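Local atomic coordinates of putative tryptophan halogenase (Xanthomonas campestris pv. campestris, PDB entry 6Y1W), a protein that is a flavin-dependent halogenase that probably uses FAD, oxygen and a halide to install a halogen on an aromatic substrate. Residues 150-155 / 487-492; 139-144 / 483-488. One frame throughout, in Å; residues are numbered along the deposited sequence.

Following the chain from the N terminus, residues 139-144 lead into helix 141-148; the loop that follows this helix holds 150-155. More than 330 residues later the chain returns: 483-488 run through the C-terminal part of helix 468-486 and beyond, and the linker 487-492 then enters helix 492-499. Contact 2 joins the two helices, contact 1 the two loops behind them. The two closed loops cross, since contact 2 both opens and closes a few residues before contact 1, and the contacts share A487 and R488. They also touch in space: L154 CD1 of contact 1 lies 3.5 Å from T485 CG2 of contact 2. Together they tie the C-terminal helices to one flank of the halogenase fold.

Contact 1: residues 150-155 / 487-492; sequences RFAHLP and ARLPPH
A single beta bridge between R150 and P491 joins the loop after helix 141-148 to the proline-rich linker that runs into helix 492-499. The two CA atoms of this pair are 4.4 Å apart. Its hydrogen bond runs from F151 N to P490 O at 3.0 Å, almost in line with the carbonyl (C=O...N 175°), and the same oxygen receives a CA-H...O contact from R150. As P490 and P491 lack an amide hydrogen, the linker offers carbonyls here. L489 O is the second: R150, extended from CG to NE, reaches across the linker so that NH1 meets this oxygen at 2.8 Å, in the carbonyl plane but 19° out of the guanidinium plane. R150 has a second conformer, so this bond may not be made all the time.

Beyond the bridge the packing is mostly apolar. A152 CB lies 3.6 Å from P490 CD, while CG of the same proline ring comes 3.4 Å from F151 O. F151 O and A152 O are buried here and have no hydrogen-bonding partner in the model. L489 turns its CD2 into the angle between A152 and L154, 4.2 Å from L154 CD2. L154 CD2 is also approached obliquely by NH1 of R488, whose chain, bent at chi3 (32°), swings back toward the loop.

F151 CB touches the ring of H492, whose ND1 is bonded to P260 O and NE2 to F88 N. F88 also stacks on the ring of F151. H492 opens helix 492-499 directly after the N-cap residue P491, and its side chain lies about 7 Å from that of K89, the predicted active-site lysine. The arrangement is an isolated bridge between two irregular loops, one of them a helix-to-helix linker, beside the probable halogenase active site.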
ATOM      1  N   ARG A 150     -22.251 -10.076 -21.136  1.00 17.05           N
ATOM      2  CA  ARG A 150     -22.874  -8.760 -21.045  0.56 17.16           C
ATOM      3  C   ARG A 150     -21.873  -7.706 -20.589  1.00 20.52           C
ATOM      4  O   ARG A 150     -20.944  -7.996 -19.820  1.00 20.80           O
ATOM      5  CB  ARG A 150     -24.052  -8.801 -20.055  0.56 19.68           C
ATOM      6  CG  ARG A 150     -25.155  -9.752 -20.479  0.56 21.59           C
ATOM      7  CD  ARG A 150     -26.334  -9.654 -19.539  0.56 28.31           C
ATOM      8  NE  ARG A 150     -27.433 -10.510 -19.973  0.56 30.34           N
ATOM      9  CZ  ARG A 150     -28.418 -10.125 -20.778  0.56 32.93           C
ATOM     10  NH1 ARG A 150     -28.452  -8.888 -21.256  0.56 30.01           N
ATOM     11  NH2 ARG A 150     -29.369 -10.993 -21.112  0.56 34.42           N
ATOM     12  N   PHE A 151     -22.065  -6.461 -21.050  1.00 17.39           N
ATOM     13  CA  PHE A 151     -21.205  -5.368 -20.604  1.00 15.16           C
ATOM     14  C   PHE A 151     -21.877  -4.034 -20.874  1.00 16.11           C
ATOM     15  O   PHE A 151     -22.386  -3.806 -21.984  1.00 18.69           O
ATOM     16  CB  PHE A 151     -19.824  -5.345 -21.297  1.00 17.38           C
ATOM     17  CG  PHE A 151     -18.947  -4.225 -20.785  1.00 17.59           C
ATOM     18  CD1 PHE A 151     -18.189  -4.411 -19.634  1.00 18.99           C
ATOM     19  CD2 PHE A 151     -18.980  -2.956 -21.366  1.00 17.11           C
ATOM     20  CE1 PHE A 151     -17.446  -3.373 -19.111  1.00 15.89           C
ATOM     21  CE2 PHE A 151     -18.248  -1.903 -20.840  1.00 17.42           C
ATOM     22  CZ  PHE A 151     -17.481  -2.116 -19.690  1.00 16.53           C
ATOM     23  N   ALA A 152     -21.803  -3.143 -19.886  1.00 15.93           N
ATOM     24  CA  ALA A 152     -21.902  -1.693 -20.082  1.00 18.50           C
ATOM     25  C   ALA A 152     -21.224  -1.027 -18.891  1.00 18.53           C
ATOM     26  O   ALA A 152     -21.008  -1.666 -17.870  1.00 21.20           O
ATOM     27  CB  ALA A 152     -23.377  -1.254 -20.222  1.00 20.63           C
ATOM     28  N   HIS A 153     -20.858   0.260 -19.026  1.00 20.42           N
ATOM     29  CA  HIS A 153     -20.321   0.969 -17.869  1.00 21.49           C
ATOM     30  C   HIS A 153     -21.419   1.167 -16.832  1.00 24.02           C
ATOM     31  O   HIS A 153     -22.589   1.339 -17.172  1.00 25.11           O
ATOM     32  CB  HIS A 153     -19.769   2.356 -18.228  1.00 19.54           C
ATOM     33  CG  HIS A 153     -18.745   2.341 -19.309  1.00 21.07           C
ATOM     34  ND1 HIS A 153     -19.079   2.428 -20.643  1.00 22.10           N
ATOM     35  CD2 HIS A 153     -17.400   2.241 -19.260  1.00 22.67           C
ATOM     36  CE1 HIS A 153     -17.977   2.396 -21.373  1.00 18.63           C
ATOM     37  NE2 HIS A 153     -16.943   2.271 -20.558  1.00 18.37           N
ATOM     38  N   LEU A 154     -21.022   1.173 -15.570  1.00 22.57           N
ATOM     39  CA  LEU A 154     -21.972   1.497 -14.509  1.00 23.06           C
ATOM     40  C   LEU A 154     -21.552   2.762 -13.779  1.00 35.65           C
ATOM     41  O   LEU A 154     -20.363   3.092 -13.742  1.00 29.89           O
ATOM     42  CB  LEU A 154     -22.089   0.340 -13.510  1.00 25.85           C
ATOM     43  CG  LEU A 154     -22.898  -0.852 -14.020  1.00 27.71           C
ATOM     44  CD1 LEU A 154     -22.840  -2.035 -13.034  1.00 27.99           C
ATOM     45  CD2 LEU A 154     -24.342  -0.396 -14.269  1.00 27.32           C
ATOM     46  N   PRO A 155     -22.500   3.482 -13.169  1.00 34.67           N
ATOM     47  CA  PRO A 155     -22.144   4.727 -12.475  1.00 39.75           C
ATOM     48  C   PRO A 155     -21.063   4.509 -11.427  1.00 42.47           C
ATOM     49  O   PRO A 155     -20.976   3.451 -10.800  1.00 35.59           O
ATOM     50  CB  PRO A 155     -23.464   5.159 -11.824  1.00 33.49           C
ATOM     51  CG  PRO A 155     -24.520   4.547 -12.669  1.00 43.60           C
ATOM     52  CD  PRO A 155     -23.955   3.239 -13.162  1.00 33.28           C
ATOM     53  N   ALA A 487     -28.982  -7.962 -14.980  1.00 23.10           N
ATOM     54  CA  ALA A 487     -30.116  -7.911 -15.906  1.00 28.73           C
ATOM     55  C   ALA A 487     -30.233  -6.571 -16.631  1.00 25.32           C
ATOM     56  O   ALA A 487     -30.940  -6.489 -17.639  1.00 28.86           O
ATOM     57  CB  ALA A 487     -31.422  -8.192 -15.154  1.00 27.72           C
ATOM     58  N   ARG A 488     -29.596  -5.523 -16.127  1.00 21.93           N
ATOM     59  CA  ARG A 488     -29.582  -4.206 -16.750  1.00 28.82           C
ATOM     60  C   ARG A 488     -28.444  -4.027 -17.750  1.00 29.24           C
ATOM     61  O   ARG A 488     -28.380  -2.983 -18.411  1.00 32.31           O
ATOM     62  CB  ARG A 488     -29.475  -3.110 -15.697  1.00 34.99           C
ATOM     63  CG  ARG A 488     -30.581  -3.122 -14.674  1.00 36.98           C
ATOM     64  CD  ARG A 488     -30.172  -2.314 -13.450  1.00 47.01           C
ATOM     65  NE  ARG A 488     -29.304  -1.199 -13.804  1.00 47.83           N
ATOM     66  CZ  ARG A 488     -28.481  -0.586 -12.959  1.00 61.48           C
ATOM     67  NH1 ARG A 488     -27.737   0.429 -13.385  1.00 56.99           N
ATOM     68  NH2 ARG A 488     -28.390  -0.995 -11.697  1.00 69.29           N
ATOM     69  N   LEU A 489     -27.576  -5.018 -17.898  1.00 23.46           N
ATOM     70  CA  LEU A 489     -26.452  -4.866 -18.822  1.00 21.55           C
ATOM     71  C   LEU A 489     -26.787  -5.490 -20.175  1.00 23.42           C
ATOM     72  O   LEU A 489     -27.372  -6.577 -20.224  1.00 23.51           O
ATOM     73  CB  LEU A 489     -25.196  -5.540 -18.243  1.00 19.42           C
ATOM     74  CG  LEU A 489     -24.756  -5.043 -16.868  1.00 18.61           C
ATOM     75  CD1 LEU A 489     -23.592  -5.940 -16.470  1.00 27.95           C
ATOM     76  CD2 LEU A 489     -24.354  -3.604 -16.924  1.00 23.78           C
ATOM     77  N   PRO A 490     -26.481  -4.840 -21.304  1.00 18.53           N
ATOM     78  CA  PRO A 490     -26.828  -5.412 -22.620  1.00 19.13           C
ATOM     79  C   PRO A 490     -25.833  -6.466 -23.055  1.00 16.61           C
ATOM     80  O   PRO A 490     -24.714  -6.533 -22.502  1.00 21.32           O
ATOM     81  CB  PRO A 490     -26.757  -4.201 -23.559  1.00 19.32           C
ATOM     82  CG  PRO A 490     -25.651  -3.360 -22.946  1.00 20.21           C
ATOM     83  CD  PRO A 490     -25.845  -3.518 -21.431  1.00 21.41           C
ATOM     84  N   PRO A 491     -26.172  -7.252 -24.069  1.00 21.15           N
ATOM     85  CA  PRO A 491     -25.170  -8.115 -24.714  1.00 19.71           C
ATOM     86  C   PRO A 491     -23.957  -7.303 -25.174  1.00 20.21           C
ATOM     87  O   PRO A 491     -24.083  -6.175 -25.653  1.00 18.64           O
ATOM     88  CB  PRO A 491     -25.929  -8.722 -25.905  1.00 21.42           C
ATOM     89  CG  PRO A 491     -27.399  -8.588 -25.521  1.00 26.66           C
ATOM     90  CD  PRO A 491     -27.498  -7.332 -24.726  1.00 20.63           C
ATOM     91  N   HIS A 492     -22.762  -7.901 -25.003  1.00 15.51           N
ATOM     92  CA  HIS A 492     -21.491  -7.243 -25.341  1.00 15.83           C
ATOM     93  C   HIS A 492     -21.521  -6.639 -26.743  1.00 17.52           C
ATOM     94  O   HIS A 492     -21.077  -5.505 -26.963  1.00 18.37           O
ATOM     95  CB  HIS A 492     -20.378  -8.293 -25.246  1.00 14.48           C
ATOM     96  CG  HIS A 492     -18.979  -7.742 -25.287  1.00 13.81           C
ATOM     97  ND1 HIS A 492     -17.887  -8.567 -25.467  1.00 16.55           N
ATOM     98  CD2 HIS A 492     -18.489  -6.493 -25.110  1.00 12.76           C
ATOM     99  CE1 HIS A 492     -16.784  -7.833 -25.450  1.00 16.73           C
ATOM    100  NE2 HIS A 492     -17.115  -6.578 -25.209  1.00 15.34           N
TER

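Contact 2: residues 139-144 / 483-488; sequences YCLELR and EATLAR
The first turn of helix 141-148, entered from the N-cap residue C140, packs against the last turn of helix 468-486, with the CA atoms of L141 and L486 6.7 Å apart. A charged pair and a small apolar patch fill the seam.

R144 and E483 form a side-on, two-pronged salt bridge. R144 NE meets E483 OE2 at 2.8 Å and R144 NH2 meets E483 OE1 at 3.1 Å, both bonds nearly straight. Both oxygens are met on their syn sides and lie in the plane of the guanidinium, whereas the nitrogens sit about 20° out of the carboxylate plane, because the two flat groups are slightly twisted against each other. With chi2 at -72° and a further turn at chi3, the arginine folds over instead of stretching out, and E483 bends at its own chi2 to bring the carboxylate back toward the first helix. The remaining nitrogen, R144 NH1, is held by E148 and Q147 further along its own helix, which leaves the guanidinium little freedom to rotate.

L486 packs against one face of the guanidinium, with CD2 3.4 Å from R144 NH2, and its CD1 comes up to the backbone carbonyl of R144. On the other flank L141 reaches across with both methyls: CD1 packs 4.0 Å from L486 CB, and CD2 is 3.6 Å from T485 CG2. T485 CG2 lies anti to the backbone N, which presents the methyl to L141, while OG1 is bonded to R481 O one turn earlier in the helix.

This is a helix-helix contact at the surface, the start of helix 141-148 meeting the C-terminal end of helix 468-486 through leucine packing and a bidentate salt bridge, away from the annotated sites.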
ATOM      1  N   TYR A 139     -21.528 -14.540  -6.479  1.00 17.74           N
ATOM      2  CA  TYR A 139     -21.582 -13.336  -5.664  1.00 15.34           C
ATOM      3  C   TYR A 139     -20.732 -12.196  -6.226  1.00 15.19           C
ATOM      4  O   TYR A 139     -20.501 -11.220  -5.521  1.00 15.91           O
ATOM      5  CB  TYR A 139     -21.176 -13.686  -4.219  1.00 18.20           C
ATOM      6  CG  TYR A 139     -22.033 -14.828  -3.692  1.00 14.57           C
ATOM      7  CD1 TYR A 139     -23.327 -14.573  -3.208  1.00 15.43           C
ATOM      8  CD2 TYR A 139     -21.555 -16.138  -3.670  1.00 14.63           C
ATOM      9  CE1 TYR A 139     -24.125 -15.627  -2.749  1.00 17.84           C
ATOM     10  CE2 TYR A 139     -22.370 -17.194  -3.207  1.00 16.67           C
ATOM     11  CZ  TYR A 139     -23.640 -16.907  -2.738  1.00 21.76           C
ATOM     12  OH  TYR A 139     -24.476 -17.923  -2.296  1.00 18.99           O
ATOM     13  N   CYS A 140     -20.305 -12.289  -7.488  1.00 14.77           N
ATOM     14  CA  CYS A 140     -19.432 -11.299  -8.125  1.00 14.62           C
ATOM     15  C   CYS A 140     -20.026 -10.875  -9.469  1.00 14.52           C
ATOM     16  O   CYS A 140     -20.165 -11.711 -10.376  1.00 15.29           O
ATOM     17  CB  CYS A 140     -18.042 -11.890  -8.352  1.00 15.16           C
ATOM     18  SG  CYS A 140     -16.938 -10.715  -9.151  1.00 17.36           S
ATOM     19  N   LEU A 141     -20.352  -9.587  -9.603  1.00 14.59           N
ATOM     20  CA  LEU A 141     -21.010  -9.105 -10.827  1.00 14.57           C
ATOM     21  C   LEU A 141     -20.132  -9.313 -12.061  1.00 15.24           C
ATOM     22  O   LEU A 141     -20.599  -9.789 -13.105  1.00 17.44           O
ATOM     23  CB  LEU A 141     -21.352  -7.618 -10.681  1.00 15.83           C
ATOM     24  CG  LEU A 141     -21.901  -6.935 -11.945  1.00 17.75           C
ATOM     25  CD1 LEU A 141     -23.235  -7.562 -12.374  1.00 21.17           C
ATOM     26  CD2 LEU A 141     -21.991  -5.397 -11.770  1.00 25.93           C
ATOM     27  N   GLU A 142     -18.860  -8.921 -11.981  1.00 15.94           N
ATOM     28  CA  GLU A 142     -18.024  -9.042 -13.176  1.00 14.92           C
ATOM     29  C   GLU A 142     -17.931 -10.481 -13.636  1.00 16.08           C
ATOM     30  O   GLU A 142     -17.914 -10.768 -14.844  1.00 14.94           O
ATOM     31  CB  GLU A 142     -16.622  -8.478 -12.905  1.00 12.08           C
ATOM     32  CG  GLU A 142     -16.594  -6.958 -12.881  1.00 16.06           C
ATOM     33  CD  GLU A 142     -16.982  -6.344 -11.523  1.00 19.76           C
ATOM     34  OE1 GLU A 142     -17.455  -7.041 -10.591  1.00 16.57           O
ATOM     35  OE2 GLU A 142     -16.766  -5.122 -11.372  1.00 17.58           O
ATOM     36  N   LEU A 143     -17.861 -11.410 -12.684  1.00 13.60           N
ATOM     37  CA  LEU A 143     -17.811 -12.825 -13.023  1.00 14.51           C
ATOM     38  C   LEU A 143     -19.093 -13.248 -13.733  1.00 15.77           C
ATOM     39  O   LEU A 143     -19.045 -13.934 -14.766  1.00 14.00           O
ATOM     40  CB  LEU A 143     -17.592 -13.680 -11.760  1.00 13.13           C
ATOM     41  CG  LEU A 143     -17.299 -15.167 -12.039  1.00 13.31           C
ATOM     42  CD1 LEU A 143     -16.301 -15.721 -10.971  1.00 16.07           C
ATOM     43  CD2 LEU A 143     -18.595 -15.992 -12.031  1.00 14.15           C
ATOM     44  N   ARG A 144     -20.245 -12.824 -13.206  1.00 14.64           N
ATOM     45  CA  ARG A 144     -21.494 -13.161 -13.873  1.00 14.20           C
ATOM     46  C   ARG A 144     -21.566 -12.525 -15.265  1.00 16.88           C
ATOM     47  O   ARG A 144     -22.130 -13.118 -16.192  1.00 17.65           O
ATOM     48  CB  ARG A 144     -22.675 -12.723 -13.018  1.00 17.42           C
ATOM     49  CG  ARG A 144     -22.851 -13.582 -11.753  1.00 16.58           C
ATOM     50  CD  ARG A 144     -23.366 -14.977 -12.087  1.00 17.92           C
ATOM     51  NE  ARG A 144     -24.732 -14.836 -12.632  1.00 19.27           N
ATOM     52  CZ  ARG A 144     -25.181 -15.389 -13.758  1.00 20.44           C
ATOM     53  NH1 ARG A 144     -24.405 -16.166 -14.503  1.00 17.36           N
ATOM     54  NH2 ARG A 144     -26.452 -15.171 -14.144  1.00 20.18           N
ATOM     55  N   GLU A 483     -27.701 -10.145  -9.511  1.00 17.02           N
ATOM     56  CA  GLU A 483     -28.544 -10.512 -10.635  1.00 18.41           C
ATOM     57  C   GLU A 483     -29.358  -9.322 -11.131  1.00 20.99           C
ATOM     58  O   GLU A 483     -29.591  -9.211 -12.336  1.00 19.93           O
ATOM     59  CB  GLU A 483     -29.432 -11.695 -10.247  1.00 16.17           C
ATOM     60  CG  GLU A 483     -28.677 -13.018 -10.106  1.00 19.67           C
ATOM     61  CD  GLU A 483     -27.822 -13.331 -11.310  1.00 22.04           C
ATOM     62  OE1 GLU A 483     -28.398 -13.552 -12.411  1.00 25.90           O
ATOM     63  OE2 GLU A 483     -26.576 -13.370 -11.155  1.00 20.11           O
ATOM     64  N   ALA A 484     -29.788  -8.430 -10.239  1.00 19.24           N
ATOM     65  CA  ALA A 484     -30.579  -7.286 -10.703  1.00 19.84           C
ATOM     66  C   ALA A 484     -29.719  -6.329 -11.512  1.00 27.81           C
ATOM     67  O   ALA A 484     -30.202  -5.684 -12.456  1.00 22.01           O
ATOM     68  CB  ALA A 484     -31.201  -6.558  -9.521  1.00 20.19           C
ATOM     69  N   THR A 485     -28.462  -6.182 -11.113  1.00 20.64           N
ATOM     70  CA  THR A 485     -27.540  -5.332 -11.856  1.00 22.29           C
ATOM     71  C   THR A 485     -27.189  -5.969 -13.194  1.00 21.74           C
ATOM     72  O   THR A 485     -27.192  -5.291 -14.234  1.00 21.40           O
ATOM     73  CB  THR A 485     -26.301  -5.066 -11.007  1.00 23.32           C
ATOM     74  OG1 THR A 485     -26.702  -4.457  -9.766  1.00 26.28           O
ATOM     75  CG2 THR A 485     -25.330  -4.105 -11.711  1.00 20.64           C
ATOM     76  N   LEU A 486     -26.952  -7.285 -13.191  1.00 18.87           N
ATOM     77  CA  LEU A 486     -26.604  -7.993 -14.417  1.00 20.88           C
ATOM     78  C   LEU A 486     -27.722  -7.891 -15.441  1.00 25.74           C
ATOM     79  O   LEU A 486     -27.461  -7.756 -16.644  1.00 23.63           O
ATOM     80  CB  LEU A 486     -26.322  -9.451 -14.086  1.00 18.31           C
ATOM     81  CG  LEU A 486     -25.943 -10.413 -15.204  1.00 17.49           C
ATOM     82  CD1 LEU A 486     -24.508 -10.133 -15.720  1.00 18.94           C
ATOM     83  CD2 LEU A 486     -26.052 -11.825 -14.710  1.00 19.35           C
ATOM     84  N   ALA A 487     -28.982  -7.962 -14.980  1.00 23.10           N
ATOM     85  CA  ALA A 487     -30.116  -7.911 -15.906  1.00 28.73           C
ATOM     86  C   ALA A 487     -30.233  -6.571 -16.631  1.00 25.32           C
ATOM     87  O   ALA A 487     -30.940  -6.489 -17.639  1.00 28.86           O
ATOM     88  CB  ALA A 487     -31.422  -8.192 -15.154  1.00 27.72           C
ATOM     89  N   ARG A 488     -29.596  -5.523 -16.127  1.00 21.93           N
ATOM     90  CA  ARG A 488     -29.582  -4.206 -16.750  1.00 28.82           C
ATOM     91  C   ARG A 488     -28.444  -4.027 -17.750  1.00 29.24           C
ATOM     92  O   ARG A 488     -28.380  -2.983 -18.411  1.00 32.31           O
ATOM     93  CB  ARG A 488     -29.475  -3.110 -15.697  1.00 34.99           C
ATOM     94  CG  ARG A 488     -30.581  -3.122 -14.674  1.00 36.98           C
ATOM     95  CD  ARG A 488     -30.172  -2.314 -13.450  1.00 47.01           C
ATOM     96  NE  ARG A 488     -29.304  -1.199 -13.804  1.00 47.83           N
ATOM     97  CZ  ARG A 488     -28.481  -0.586 -12.959  1.00 61.48           C
ATOM     98  NH1 ARG A 488     -27.737   0.429 -13.385  1.00 56.99           N
ATOM     99  NH2 ARG A 488     -28.390  -0.995 -11.697  1.00 69.29           N
TER